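Long-range contact in hypothetical protein (Bacteroides uniformis, PDB 4QE0), which is of unknown function and belongs to the DUF5043 family, whose biochemical role has not been established: residues T108-P113 and E120-F125. Sequence-based numbering, arbitrary orientation.
Sequences TMLLSP and EVNFNF
Asn122 turns one face of its amide toward Thr108. CB of Thr108 sits above the amide plane, out past its oxygen, 3.5 Å from OD1 of Asn122, as the two side chains lie side by side. With chi1 at 64°, CG of Asn122 sits between the backbone N and the carbonyl carbon, and the turn about chi2 brings OD1 beside the threonine. A water sits beyond OD1 of Asn122, a little out of the amide plane. It is 2.6 Å from OG1 of Thr108 and can donate to OD1 of Asn122 and OD1 of Asn124, though it has more acceptors nearby than protons.

The carboxylate of Glu120 is approached from above its plane on the OE1 side. Methyl CD1 of Leu110 reaches to 3.9 Å from OE1 of Glu120. The glutamate's polar demand is met elsewhere: OE1 takes the backbone N of Leu51 and OE2 that of the dimethyllysine at position 50.

The two strands run antiparallel, their axes at 159°. Thr108 and Asn122 form a hydrogen-bonded pair, with N of Thr108 to O of Asn122 at 2.9 Å and N of Asn122 to O of Thr108 at 3.0 Å. Leu110 and Glu120 form the next such pair. The hydrogen bond from N of Leu110 to O of Glu120 is 2.8 Å long and nearly straight (177°), while the return bond from N of Glu120 to O of Leu110 is weak at 3.4 Å. Met109, a selenomethionine, and Val121 make the non-hydrogen-bonded pair between them and touch loosely on the opposite face.

This is the hairpin of strands 106-111 and 118-126, deep in an antiparallel sheet. Strand 164-169 pairs with the outer side of strand 106-111, through backbone bonds of Met109 with Leu166. Strand 41-45 flanks the other side, where ND2 of Asn124 bonds to O of Val42. Phe123 meets the ring of Tyr139 on helix 136-143.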
loop_
_atom_site.group_PDB
_atom_site.type_symbol
_atom_site.label_atom_id
_atom_site.label_comp_id
_atom_site.label_asym_id
_atom_site.label_seq_id
_atom_site.Cartn_x
_atom_site.Cartn_y
_atom_site.Cartn_z
ATOM N N THR A 108 -11.370 6.011 8.702
ATOM C CA THR A 108 -10.942 6.430 10.026
ATOM C C THR A 108 -9.998 5.390 10.630
ATOM O O THR A 108 -10.331 4.203 10.676
ATOM C CB THR A 108 -12.170 6.664 10.944
ATOM O OG1 THR A 108 -13.036 7.690 10.385
ATOM C CG2 THR A 108 -11.756 7.087 12.311
HETATM N N MSE A 109 -8.836 5.851 11.061
HETATM C CA MSE A 109 -7.873 5.040 11.819
HETATM C C MSE A 109 -7.912 5.545 13.232
HETATM O O MSE A 109 -7.836 6.770 13.474
HETATM C CB MSE A 109 -6.444 5.211 11.298
HETATM C CG MSE A 109 -6.232 4.578 9.954
HETATM SE SE MSE A 109 -4.300 4.810 9.430
HETATM C CE MSE A 109 -4.132 6.744 9.225
ATOM N N LEU A 110 -8.055 4.623 14.182
ATOM C CA LEU A 110 -7.991 4.963 15.600
ATOM C C LEU A 110 -6.686 4.425 16.153
ATOM O O LEU A 110 -6.435 3.210 16.127
ATOM C CB LEU A 110 -9.174 4.400 16.353
ATOM C CG LEU A 110 -10.550 4.781 15.776
ATOM C CD1 LEU A 110 -11.672 4.314 16.679
ATOM C CD2 LEU A 110 -10.634 6.284 15.556
ATOM N N LEU A 111 -5.855 5.337 16.645
ATOM C CA LEU A 111 -4.525 5.006 17.099
ATOM C C LEU A 111 -4.413 4.910 18.613
ATOM O O LEU A 111 -5.067 5.657 19.349
ATOM C CB LEU A 111 -3.533 6.070 16.651
ATOM C CG LEU A 111 -3.471 6.514 15.188
ATOM C CD1 LEU A 111 -2.326 7.497 15.049
ATOM C CD2 LEU A 111 -3.345 5.384 14.219
ATOM N N SER A 112 -3.524 4.034 19.059
ATOM C CA SER A 112 -3.152 3.954 20.461
ATOM C C SER A 112 -2.431 5.217 20.858
ATOM O O SER A 112 -1.500 5.642 20.187
ATOM C CB SER A 112 -2.224 2.769 20.736
ATOM O OG SER A 112 -1.607 2.905 22.006
ATOM N N PRO A 113 -2.820 5.809 21.985
ATOM C CA PRO A 113 -2.106 6.997 22.446
ATOM C C PRO A 113 -0.761 6.656 23.107
ATOM O O PRO A 113 0.020 7.558 23.420
ATOM C CB PRO A 113 -3.065 7.588 23.470
ATOM C CG PRO A 113 -3.784 6.400 24.009
ATOM C CD PRO A 113 -3.924 5.434 22.886
ATOM N N GLU A 120 -7.866 0.252 15.424
ATOM C CA GLU A 120 -9.118 -0.019 14.707
ATOM C C GLU A 120 -9.204 0.861 13.458
ATOM O O GLU A 120 -8.600 1.939 13.411
ATOM C CB GLU A 120 -10.347 0.310 15.580
ATOM C CG GLU A 120 -10.419 -0.463 16.879
ATOM C CD GLU A 120 -11.693 -0.220 17.689
ATOM O OE1 GLU A 120 -12.600 0.568 17.285
ATOM O OE2 GLU A 120 -11.786 -0.854 18.768
ATOM N N VAL A 121 -9.979 0.385 12.492
ATOM C CA VAL A 121 -10.278 1.100 11.259
ATOM C C VAL A 121 -11.774 0.996 11.037
ATOM O O VAL A 121 -12.373 -0.061 11.268
ATOM C CB VAL A 121 -9.530 0.504 10.046
ATOM C CG1 VAL A 121 -9.875 1.265 8.781
ATOM C CG2 VAL A 121 -8.017 0.530 10.270
ATOM N N ASN A 122 -12.389 2.073 10.586
ATOM C CA ASN A 122 -13.764 2.001 10.136
ATOM C C ASN A 122 -13.978 2.893 8.935
ATOM O O ASN A 122 -13.107 3.712 8.599
ATOM C CB ASN A 122 -14.754 2.264 11.269
ATOM C CG ASN A 122 -14.659 3.659 11.842
ATOM O OD1 ASN A 122 -14.949 4.624 11.167
ATOM N ND2 ASN A 122 -14.310 3.756 13.116
ATOM N N PHE A 123 -15.089 2.671 8.256
ATOM C CA PHE A 123 -15.394 3.303 6.977
ATOM C C PHE A 123 -16.773 3.983 7.042
ATOM O O PHE A 123 -17.701 3.476 7.694
ATOM C CB PHE A 123 -15.375 2.260 5.869
ATOM C CG PHE A 123 -14.090 1.502 5.770
ATOM C CD1 PHE A 123 -12.996 2.066 5.134
ATOM C CD2 PHE A 123 -13.936 0.256 6.368
ATOM C CE1 PHE A 123 -11.785 1.382 5.075
ATOM C CE2 PHE A 123 -12.723 -0.428 6.298
ATOM C CZ PHE A 123 -11.652 0.136 5.637
ATOM N N ASN A 124 -16.913 5.115 6.349
ATOM C CA ASN A 124 -18.202 5.787 6.227
ATOM C C ASN A 124 -18.444 6.161 4.775
ATOM O O ASN A 124 -17.530 6.576 4.060
ATOM C CB ASN A 124 -18.297 7.066 7.075
ATOM C CG ASN A 124 -18.297 6.802 8.561
ATOM O OD1 ASN A 124 -17.318 7.065 9.227
ATOM N ND2 ASN A 124 -19.393 6.287 9.085
ATOM N N PHE A 125 -19.690 5.987 4.345
ATOM C CA PHE A 125 -20.140 6.414 3.035
ATOM C C PHE A 125 -21.675 6.376 3.058
ATOM O O PHE A 125 -22.261 6.060 4.086
ATOM C CB PHE A 125 -19.615 5.479 1.935
ATOM C CG PHE A 125 -19.801 4.015 2.240
ATOM C CD1 PHE A 125 -20.991 3.361 1.914
ATOM C CD2 PHE A 125 -18.771 3.285 2.834
ATOM C CE1 PHE A 125 -21.157 2.024 2.209
ATOM C CE2 PHE A 125 -18.921 1.941 3.103
ATOM C CZ PHE A 125 -20.110 1.308 2.790
HETATM O O HOH W 1 -14.628 6.445 8.712
#